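Beta-lactamase (Serratia marcescens, PDB 5GWA) probably hydrolyses beta-lactam antibiotics to substituted beta-amino acids as a class A extended-spectrum enzyme, and is captured here with the inhibitor avibactam. Local coordinates at residues Ser106-Ser111 with Asn190-Thr195; Thr48-Leu53 with Ala145-Met150; Asn231-Ile236 with Ala247-Asp252. One frame throughout, in Å; residues are numbered along the deposited sequence.

Interaction 1. Residues Ser106-Ser111 with Asn190-Thr195. With NA (sodium ion), chain T; NXL ((2S,5R)-1-formyl-5-[(sulfooxy)amino]piperidine-2-carboxamide), chain B.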
loop_
_atom_site.group_PDB
_atom_site.type_symbol
_atom_site.label_atom_id
_atom_site.label_comp_id
_atom_site.label_asym_id
_atom_site.label_seq_id
_atom_site.Cartn_x
_atom_site.Cartn_y
_atom_site.Cartn_z
ATOM N N SER A 106 5.727 -9.259 -10.101
ATOM C CA SER A 106 5.179 -8.539 -8.950
ATOM C C SER A 106 4.117 -7.520 -9.390
ATOM O O SER A 106 3.074 -7.325 -8.712
ATOM C CB SER A 106 6.287 -7.846 -8.182
ATOM O OG SER A 106 5.783 -7.365 -6.932
ATOM N N THR A 107 4.439 -6.792 -10.448
ATOM C CA THR A 107 3.583 -5.707 -10.958
ATOM C C THR A 107 2.226 -6.244 -11.404
ATOM O O THR A 107 1.197 -5.609 -11.199
ATOM C CB THR A 107 4.278 -5.024 -12.135
ATOM O OG1 THR A 107 5.489 -4.431 -11.649
ATOM C CG2 THR A 107 3.401 -3.926 -12.688
ATOM N N VAL A 108 2.231 -7.396 -12.085
ATOM C CA VAL A 108 0.989 -7.942 -12.649
ATOM C C VAL A 108 0.293 -8.871 -11.661
ATOM O O VAL A 108 -0.848 -8.613 -11.268
ATOM C CB VAL A 108 1.233 -8.700 -13.959
ATOM C CG1 VAL A 108 -0.026 -9.422 -14.429
ATOM C CG2 VAL A 108 1.745 -7.744 -15.000
ATOM N N SER A 109 0.978 -9.880 -11.133
ATOM C CA SER A 109 0.302 -10.896 -10.282
ATOM C C SER A 109 -0.019 -10.332 -8.909
ATOM O O SER A 109 -1.023 -10.731 -8.304
ATOM C CB SER A 109 1.149 -12.163 -10.130
ATOM O OG SER A 109 1.477 -12.621 -11.440
ATOM N N HIS A 110 0.820 -9.441 -8.392
ATOM C CA HIS A 110 0.628 -8.870 -7.066
ATOM C C HIS A 110 0.334 -7.367 -7.111
ATOM O O HIS A 110 0.220 -6.762 -6.075
ATOM C CB HIS A 110 1.838 -9.143 -6.194
ATOM C CG HIS A 110 1.932 -10.554 -5.762
ATOM N ND1 HIS A 110 2.454 -11.574 -6.528
ATOM C CD2 HIS A 110 1.524 -11.122 -4.604
ATOM C CE1 HIS A 110 2.341 -12.715 -5.863
ATOM N NE2 HIS A 110 1.778 -12.461 -4.699
ATOM N N SER A 111 0.150 -6.828 -8.311
ATOM C CA SER A 111 -0.226 -5.427 -8.492
ATOM C C SER A 111 0.686 -4.432 -7.811
ATOM O O SER A 111 0.239 -3.372 -7.377
ATOM C CB SER A 111 -1.665 -5.200 -8.077
ATOM O OG SER A 111 -2.257 -4.193 -8.903
ATOM N N ASN A 190 0.965 -16.794 -18.122
ATOM C CA ASN A 190 1.188 -17.504 -16.886
ATOM C C ASN A 190 1.099 -16.514 -15.717
ATOM O O ASN A 190 0.528 -16.831 -14.677
ATOM C CB ASN A 190 2.549 -18.205 -16.877
ATOM C CG ASN A 190 2.546 -19.508 -17.663
ATOM O OD1 ASN A 190 1.553 -20.201 -17.735
ATOM N ND2 ASN A 190 3.703 -19.883 -18.153
ATOM N N THR A 191 1.641 -15.323 -15.935
ATOM C CA THR A 191 1.719 -14.329 -14.859
ATOM C C THR A 191 0.274 -13.871 -14.457
ATOM O O THR A 191 -0.084 -13.805 -13.253
ATOM C CB THR A 191 2.591 -13.174 -15.318
ATOM O OG1 THR A 191 3.937 -13.668 -15.553
ATOM C CG2 THR A 191 2.631 -12.107 -14.298
ATOM N N MET A 192 -0.575 -13.771 -15.459
ATOM C CA MET A 192 -2.004 -13.437 -15.223
ATOM C C MET A 192 -2.853 -14.531 -14.576
ATOM O O MET A 192 -3.742 -14.270 -13.782
ATOM C CB MET A 192 -2.621 -13.007 -16.538
ATOM C CG MET A 192 -2.113 -11.660 -17.027
ATOM S SD MET A 192 -2.713 -11.169 -18.630
ATOM C CE MET A 192 -4.430 -10.835 -18.198
ATOM N N ILE A 193 -2.520 -15.803 -14.849
ATOM C CA ILE A 193 -3.113 -16.907 -14.112
ATOM C C ILE A 193 -2.640 -17.000 -12.687
ATOM O O ILE A 193 -3.411 -17.304 -11.764
ATOM C CB ILE A 193 -2.886 -18.254 -14.862
ATOM C CG1 ILE A 193 -3.522 -18.189 -16.253
ATOM C CG2 ILE A 193 -3.477 -19.388 -14.066
ATOM C CD1 ILE A 193 -3.057 -19.318 -17.186
ATOM N N GLU A 194 -1.362 -16.628 -12.484
ATOM C CA GLU A 194 -0.732 -16.599 -11.185
ATOM C C GLU A 194 -1.179 -15.431 -10.319
ATOM O O GLU A 194 -0.796 -15.337 -9.166
ATOM C CB GLU A 194 0.795 -16.574 -11.365
ATOM C CG GLU A 194 1.372 -17.934 -11.792
ATOM C CD GLU A 194 2.812 -17.909 -12.281
ATOM O OE1 GLU A 194 3.494 -16.857 -12.219
ATOM O OE2 GLU A 194 3.292 -18.998 -12.707
ATOM N N THR A 195 -1.931 -14.500 -10.882
ATOM C CA THR A 195 -2.473 -13.401 -10.081
ATOM C C THR A 195 -3.113 -13.889 -8.795
ATOM O O THR A 195 -3.928 -14.844 -8.805
ATOM C CB THR A 195 -3.460 -12.595 -10.942
ATOM O OG1 THR A 195 -2.713 -11.947 -11.981
ATOM C CG2 THR A 195 -4.259 -11.545 -10.145
HETATM NA NA NA T . -5.704 -15.908 -10.799
HETATM O OAC NXL B . -5.608 -0.731 -8.704
HETATM C CAN NXL B . -4.460 -0.978 -8.350
HETATM N N NXL B . -3.984 -0.730 -7.214
HETATM C CAJ NXL B . -2.739 -1.322 -6.772
HETATM C CA NXL B . -4.774 0.030 -6.255
HETATM C C NXL B . -4.218 1.361 -5.881
HETATM O O NXL B . -3.109 1.716 -6.239
HETATM N NAA NXL B . -4.962 2.058 -5.018
HETATM C CB NXL B . -4.982 -0.812 -5.023
HETATM C CAH NXL B . -3.715 -1.464 -4.525
HETATM C CAO NXL B . -3.017 -2.258 -5.620
HETATM N NAK NXL B . -3.690 -3.490 -6.083
HETATM O OAL NXL B . -4.989 -3.562 -5.883
HETATM S SAR NXL B . -5.738 -4.525 -6.811
HETATM O OAD NXL B . -5.854 -5.718 -6.033
HETATM O OAE NXL B . -7.081 -4.192 -7.134
HETATM O OAG NXL B . -4.948 -4.385 -8.233
HETATM O O HOH W 1 3.655 -14.352 -11.195
#
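The flat group at the centre is the peptide carbonyl of Thr-191, and the hydroxyl of Ser-109 comes to it from above: Ser-109 OG donates to Thr-191 O over 2.7 Å, 39° out of the carbonyl plane. With OG anti to the carbonyl carbon (chi1 -54°), the hydroxyl leans across to the neighbouring helix. It also accepts from a water that gives its other proton to the Glu-194 carboxylate at OE1. The fit is snug, since Thr-191 CG2 lies 3.1 Å from Ser-109 OG. On the buried flank Val-108 CB packs 3.7 Å from the same methyl, while Val-108 CG1 meets Met-192 CG at 4.0 Å. Here the C-terminal end of helix 100-109 is docked on that of helix 182-193 in the class A beta-lactamase fold. Helix 100-109 runs out through His-110 into Ser-111, first residue of the family's SDN motif, whose OG donates to avibactam OAG over 2.8 Å. At the helix ends the backbones draw close, and Thr-195 CA makes a CH-O contact of 3.5 Å with Ser-109 O. Thr-195 OG1 is hydrogen-bonded to His-214 O, on the strand next door, and a sodium ion is bound by Ile-193 O and Thr-195 O.

Interaction 2. Residues Thr48-Leu53 with Ala145-Met150. With NA (sodium ion), chain Q.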
loop_
_atom_site.group_PDB
_atom_site.type_symbol
_atom_site.label_atom_id
_atom_site.label_comp_id
_atom_site.label_asym_id
_atom_site.label_seq_id
_atom_site.Cartn_x
_atom_site.Cartn_y
_atom_site.Cartn_z
ATOM N N THR A 48 -5.754 -2.091 -13.464
ATOM C CA THR A 48 -5.949 -2.930 -14.631
ATOM C C THR A 48 -5.061 -2.489 -15.792
ATOM O O THR A 48 -4.668 -3.326 -16.582
ATOM C CB THR A 48 -7.411 -3.027 -15.107
ATOM O OG1 THR A 48 -7.859 -1.745 -15.537
ATOM C CG2 THR A 48 -8.307 -3.579 -13.979
ATOM N N TYR A 49 -4.597 -1.243 -15.778
ATOM C CA TYR A 49 -3.724 -0.802 -16.847
ATOM C C TYR A 49 -2.329 -1.340 -16.791
ATOM O O TYR A 49 -1.544 -1.140 -17.745
ATOM C CB TYR A 49 -3.788 0.700 -17.052
ATOM C CG TYR A 49 -2.884 1.562 -16.182
ATOM C CD1 TYR A 49 -2.457 1.147 -14.918
ATOM C CD2 TYR A 49 -2.572 2.873 -16.579
ATOM C CE1 TYR A 49 -1.685 1.984 -14.118
ATOM C CE2 TYR A 49 -1.778 3.697 -15.793
ATOM C CZ TYR A 49 -1.378 3.266 -14.534
ATOM O OH TYR A 49 -0.621 4.107 -13.716
ATOM N N LYS A 50 -2.008 -2.090 -15.758
ATOM C CA LYS A 50 -0.703 -2.757 -15.677
ATOM C C LYS A 50 -0.638 -3.897 -16.702
ATOM O O LYS A 50 0.455 -4.354 -17.062
ATOM C CB LYS A 50 -0.423 -3.260 -14.265
ATOM C CG LYS A 50 -0.252 -2.103 -13.276
ATOM C CD LYS A 50 -0.345 -2.566 -11.830
ATOM C CE LYS A 50 -0.333 -1.372 -10.898
ATOM N NZ LYS A 50 -0.334 -1.790 -9.475
ATOM N N PHE A 51 -1.787 -4.417 -17.113
ATOM C CA PHE A 51 -1.820 -5.348 -18.256
ATOM C C PHE A 51 -1.257 -4.684 -19.497
ATOM O O PHE A 51 -0.344 -5.214 -20.165
ATOM C CB PHE A 51 -3.264 -5.854 -18.473
ATOM C CG PHE A 51 -3.457 -6.608 -19.763
ATOM C CD1 PHE A 51 -2.810 -7.814 -19.958
ATOM C CD2 PHE A 51 -4.283 -6.120 -20.751
ATOM C CE1 PHE A 51 -2.997 -8.541 -21.116
ATOM C CE2 PHE A 51 -4.441 -6.827 -21.940
ATOM C CZ PHE A 51 -3.795 -8.046 -22.107
ATOM N N HIS A 52 -1.756 -3.492 -19.777
ATOM C CA HIS A 52 -1.407 -2.762 -20.996
ATOM C C HIS A 52 0.088 -2.448 -20.893
ATOM O O HIS A 52 0.830 -2.555 -21.858
ATOM C CB HIS A 52 -2.191 -1.454 -21.061
ATOM C CG HIS A 52 -3.678 -1.628 -20.992
ATOM N ND1 HIS A 52 -4.305 -2.176 -19.886
ATOM C CD2 HIS A 52 -4.673 -1.212 -21.806
ATOM C CE1 HIS A 52 -5.607 -2.172 -20.078
ATOM N NE2 HIS A 52 -5.862 -1.591 -21.227
ATOM N N LEU A 53 0.512 -2.011 -19.710
ATOM C CA LEU A 53 1.931 -1.705 -19.478
ATOM C C LEU A 53 2.835 -2.916 -19.745
ATOM O O LEU A 53 3.834 -2.807 -20.485
ATOM C CB LEU A 53 2.079 -1.219 -18.033
ATOM C CG LEU A 53 3.511 -1.093 -17.547
ATOM C CD1 LEU A 53 4.306 -0.101 -18.377
ATOM C CD2 LEU A 53 3.539 -0.726 -16.078
ATOM N N ALA A 145 -1.366 8.627 -16.684
ATOM C CA ALA A 145 -0.785 8.926 -15.365
ATOM C C ALA A 145 -0.191 7.673 -14.757
ATOM O O ALA A 145 -0.783 6.612 -14.795
ATOM C CB ALA A 145 -1.818 9.458 -14.416
ATOM N N THR A 146 0.943 7.839 -14.121
ATOM C CA THR A 146 1.604 6.758 -13.403
ATOM C C THR A 146 0.893 6.536 -12.072
ATOM O O THR A 146 -0.011 7.280 -11.712
ATOM C CB THR A 146 3.058 7.114 -13.075
ATOM O OG1 THR A 146 3.071 8.281 -12.245
ATOM C CG2 THR A 146 3.874 7.363 -14.330
ATOM N N GLU A 147 1.301 5.510 -11.340
ATOM C CA GLU A 147 0.718 5.295 -10.028
ATOM C C GLU A 147 1.030 6.434 -9.087
ATOM O O GLU A 147 0.142 6.876 -8.356
ATOM C CB GLU A 147 1.172 3.951 -9.429
ATOM C CG GLU A 147 0.484 2.769 -10.103
ATOM C CD GLU A 147 -0.968 2.593 -9.725
ATOM O OE1 GLU A 147 -1.420 3.189 -8.713
ATOM O OE2 GLU A 147 -1.698 1.780 -10.364
ATOM N N GLU A 148 2.253 6.916 -9.110
ATOM C CA GLU A 148 2.628 8.049 -8.242
ATOM C C GLU A 148 1.764 9.262 -8.547
ATOM O O GLU A 148 1.226 9.891 -7.635
ATOM C CB GLU A 148 4.079 8.361 -8.435
ATOM C CG GLU A 148 4.560 9.630 -7.750
ATOM C CD GLU A 148 6.046 9.868 -7.967
ATOM O OE1 GLU A 148 6.639 9.235 -8.869
ATOM O OE2 GLU A 148 6.617 10.745 -7.277
ATOM N N GLU A 149 1.542 9.505 -9.836
ATOM C CA GLU A 149 0.711 10.618 -10.246
ATOM C C GLU A 149 -0.749 10.459 -9.804
ATOM O O GLU A 149 -1.399 11.415 -9.355
ATOM C CB GLU A 149 0.825 10.814 -11.763
ATOM C CG GLU A 149 2.152 11.361 -12.211
ATOM C CD GLU A 149 2.304 11.465 -13.711
ATOM O OE1 GLU A 149 1.813 10.588 -14.456
ATOM O OE2 GLU A 149 3.122 12.300 -14.156
ATOM N N MET A 150 -1.279 9.238 -9.837
ATOM C CA MET A 150 -2.644 8.999 -9.399
ATOM C C MET A 150 -2.809 9.223 -7.890
ATOM O O MET A 150 -3.884 9.547 -7.411
ATOM C CB MET A 150 -3.094 7.570 -9.771
ATOM C CG MET A 150 -3.464 7.435 -11.235
ATOM S SD MET A 150 -4.433 5.953 -11.544
ATOM C CE MET A 150 -3.144 4.747 -11.419
HETATM NA NA NA Q . -6.396 9.404 -8.487
HETATM O O HOH W 2 -6.480 7.031 -7.083
#
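Tyr-49 and Lys-50, at the beginning of helix 49-63, look across at Thr-146 and Glu-147, where helix 147-151 starts. The backbones stay well apart, with 9.9 Å between Tyr-49 CA and Thr-146 CA, and long side chains span the interval. Thr-146 is the N-cap of its helix and forms a capping box with Glu-149: Glu-149 N donates to Thr-146 OG1, and Thr-146 N to Glu-149 OE1. Tyr-49 CG takes the crowded position between the backbone N and the carbonyl carbon (chi1 86°), and the OH donates to Ala-145 O over 2.7 Å, on a lone pair in the carbonyl plane. That oxygen sits at the ring edge and also receives Asn-160 ND2, a second grip on the loop. The Met-150 side chain comes from the opposite direction, bringing CE to 3.5 Å from Tyr-49 OH. Lys-50 runs out extended and meets Glu-147, bent at chi2 (-74°), at about a right angle: Lys-50 CE is 3.5 Å from Glu-147 OE2, whereas Lys-50 NZ makes only a long salt bridge of 3.9 Å to it. Lys-50 NZ is hydrogen-bonded to Asn-113 OD1, Ser-47 OG and Ser-111 OG. Ser-47 and Lys-50 fit the SxxK motif, and Glu-147 fits the omega-loop glutamate of class A beta-lactamases; all three line the avibactam pocket.

Interaction 3. Residues Asn231-Ile236 with Ala247-Asp252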
loop_
_atom_site.group_PDB
_atom_site.type_symbol
_atom_site.label_atom_id
_atom_site.label_comp_id
_atom_site.label_asym_id
_atom_site.label_seq_id
_atom_site.Cartn_x
_atom_site.Cartn_y
_atom_site.Cartn_z
ATOM N N ASN A 231 -12.509 -3.198 -10.016
ATOM C CA ASN A 231 -12.462 -3.738 -11.355
ATOM C C ASN A 231 -11.806 -5.124 -11.361
ATOM O O ASN A 231 -10.940 -5.401 -10.523
ATOM C CB ASN A 231 -11.572 -2.853 -12.248
ATOM C CG ASN A 231 -11.953 -1.367 -12.213
ATOM O OD1 ASN A 231 -13.144 -1.005 -12.099
ATOM N ND2 ASN A 231 -10.975 -0.523 -12.577
ATOM N N ASP A 232 -12.106 -5.898 -12.404
ATOM C CA ASP A 232 -11.370 -7.145 -12.709
ATOM C C ASP A 232 -11.561 -7.449 -14.192
ATOM O O ASP A 232 -12.672 -7.307 -14.735
ATOM C CB ASP A 232 -11.865 -8.257 -11.813
ATOM C CG ASP A 232 -10.893 -9.429 -11.725
ATOM O OD1 ASP A 232 -9.722 -9.273 -12.178
ATOM O OD2 ASP A 232 -11.298 -10.457 -11.124
ATOM N N ILE A 233 -10.451 -7.760 -14.870
ATOM C CA ILE A 233 -10.443 -8.027 -16.314
ATOM C C ILE A 233 -9.664 -9.297 -16.573
ATOM O O ILE A 233 -8.701 -9.565 -15.852
ATOM C CB ILE A 233 -9.857 -6.848 -17.136
ATOM C CG1 ILE A 233 -8.346 -6.722 -16.985
ATOM C CG2 ILE A 233 -10.542 -5.559 -16.738
ATOM C CD1 ILE A 233 -7.740 -5.746 -17.977
ATOM N N GLY A 234 -10.065 -10.099 -17.556
ATOM C CA GLY A 234 -9.288 -11.325 -17.817
ATOM C C GLY A 234 -9.863 -12.212 -18.866
ATOM O O GLY A 234 -10.833 -11.866 -19.543
ATOM N N ILE A 235 -9.247 -13.380 -18.972
ATOM C CA ILE A 235 -9.680 -14.423 -19.904
ATOM C C ILE A 235 -9.940 -15.669 -19.093
ATOM O O ILE A 235 -9.087 -16.078 -18.292
ATOM C CB ILE A 235 -8.632 -14.729 -20.984
ATOM C CG1 ILE A 235 -8.149 -13.460 -21.680
ATOM C CG2 ILE A 235 -9.200 -15.743 -22.007
ATOM C CD1 ILE A 235 -6.834 -12.964 -21.128
ATOM N N ILE A 236 -11.100 -16.295 -19.304
ATOM C CA ILE A 236 -11.503 -17.435 -18.514
ATOM C C ILE A 236 -11.630 -18.667 -19.408
ATOM O O ILE A 236 -12.161 -18.584 -20.524
ATOM C CB ILE A 236 -12.819 -17.123 -17.802
ATOM C CG1 ILE A 236 -12.584 -15.911 -16.886
ATOM C CG2 ILE A 236 -13.329 -18.293 -17.001
ATOM C CD1 ILE A 236 -13.784 -15.434 -16.116
ATOM N N ALA A 247 -14.537 -8.130 -18.913
ATOM C CA ALA A 247 -14.094 -6.992 -18.138
ATOM C C ALA A 247 -15.246 -6.381 -17.383
ATOM O O ALA A 247 -16.310 -6.135 -17.975
ATOM C CB ALA A 247 -13.468 -5.974 -19.048
ATOM N N VAL A 248 -15.098 -6.214 -16.071
ATOM C CA VAL A 248 -16.134 -5.575 -15.277
ATOM C C VAL A 248 -15.536 -4.418 -14.502
ATOM O O VAL A 248 -14.528 -4.574 -13.807
ATOM C CB VAL A 248 -16.849 -6.546 -14.306
ATOM C CG1 VAL A 248 -17.947 -5.836 -13.532
ATOM C CG2 VAL A 248 -17.408 -7.753 -15.059
ATOM N N TYR A 249 -16.155 -3.236 -14.620
ATOM C CA TYR A 249 -15.724 -2.040 -13.909
ATOM C C TYR A 249 -16.869 -1.546 -13.037
ATOM O O TYR A 249 -17.898 -1.132 -13.547
ATOM C CB TYR A 249 -15.358 -0.912 -14.895
ATOM C CG TYR A 249 -14.263 -1.303 -15.824
ATOM C CD1 TYR A 249 -14.527 -1.989 -16.994
ATOM C CD2 TYR A 249 -12.941 -0.972 -15.544
ATOM C CE1 TYR A 249 -13.509 -2.340 -17.858
ATOM C CE2 TYR A 249 -11.909 -1.431 -16.334
ATOM C CZ TYR A 249 -12.197 -2.117 -17.461
ATOM O OH TYR A 249 -11.139 -2.485 -18.234
ATOM N N VAL A 250 -16.771 -1.725 -11.716
ATOM C CA VAL A 250 -17.756 -1.146 -10.801
ATOM C C VAL A 250 -17.266 0.225 -10.385
ATOM O O VAL A 250 -16.261 0.355 -9.672
ATOM C CB VAL A 250 -17.946 -2.052 -9.555
ATOM C CG1 VAL A 250 -18.977 -1.442 -8.617
ATOM C CG2 VAL A 250 -18.318 -3.466 -9.949
ATOM N N SER A 251 -17.897 1.285 -10.920
ATOM C CA SER A 251 -17.359 2.621 -10.745
ATOM C C SER A 251 -18.276 3.531 -9.947
ATOM O O SER A 251 -19.465 3.296 -9.885
ATOM C CB SER A 251 -16.977 3.255 -12.096
ATOM O OG SER A 251 -18.129 3.661 -12.824
ATOM N N ASP A 252 -17.672 4.563 -9.362
ATOM C CA ASP A 252 -18.372 5.588 -8.597
ATOM C C ASP A 252 -19.448 5.021 -7.692
ATOM O O ASP A 252 -20.636 5.313 -7.808
ATOM C CB ASP A 252 -18.904 6.646 -9.553
ATOM C CG ASP A 252 -17.789 7.399 -10.243
ATOM O OD1 ASP A 252 -16.628 7.326 -9.781
ATOM O OD2 ASP A 252 -18.103 8.148 -11.201
#
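Asp-232 and Val-248 form the hydrogen-bonded pair at the heart of this antiparallel contact, the strand axes lying at 178°. Asp-232 N donates to Val-248 O over 3.1 Å, and Val-248 N returns a nearly straight bond of 3.0 Å to Asp-232 O. The pairs to either side, Asn-231 with Tyr-249 and Ile-233 with Ala-247, are non-hydrogen-bonded, and their side chains share one face. There the Asn-231 amide meets the CD2 corner of the Tyr-249 ring obliquely, OD1 lying 3.5 Å from Tyr-249 CD2 with the two planes 65° apart. Farther along the same ring, Ile-233 CG2 approaches Tyr-249 OH to 3.5 Å. Ile-233 places CG1 between its backbone N and carbonyl carbon (chi1 73°), which leaves CG2 turned to the partner strand, where it also packs 3.8 Å from Ala-247 CB.

A second shell fixes the polar ends. Asn-231 ND2 donates to Pro-44 O, and Tyr-249 OH is hydrogen-bonded to Thr-167 OG1. On the other face Asp-232 spends its carboxylate on His-214 ND1 and Leu-202 N, tying strand 227-237 to strand 212-218 and to the loop of Leu-202.

The two strands are the arms of the hairpin 227-237/243-253 within the main antiparallel sheet. Strand 212-218 pairs with the far side of 227-237, through Lys-215 and Gly-217 among others. Helix 164-175 lies against Ile-233 and Ala-247, while helix 257-276 packs on Val-250 and Ile-236 from the opposite face.

Overall arrangement
From the N terminus the chain first lays down 48-53, then 106-111. It returns at 145-150 to close interaction 2, joining helix 49-63 to the region of helix 147-151, and 190-195 then closes interaction 1, joining helix 100-109 to helix 182-193, so the two loops cross. Interaction 3 follows them as a short hairpin closure. The start of helix 49-63 lies against the ends of both helices of interaction 1, for instance with Phe-51 CD1 3.6 Å from Met-192 SD. Residue Thr-48 joins interaction 2 to interaction 3 by packing on Asn-231 and Ile-233, linking the helical region to the main sheet. Interactions 1 and 3 do not touch, their centres lying about 16 Å apart.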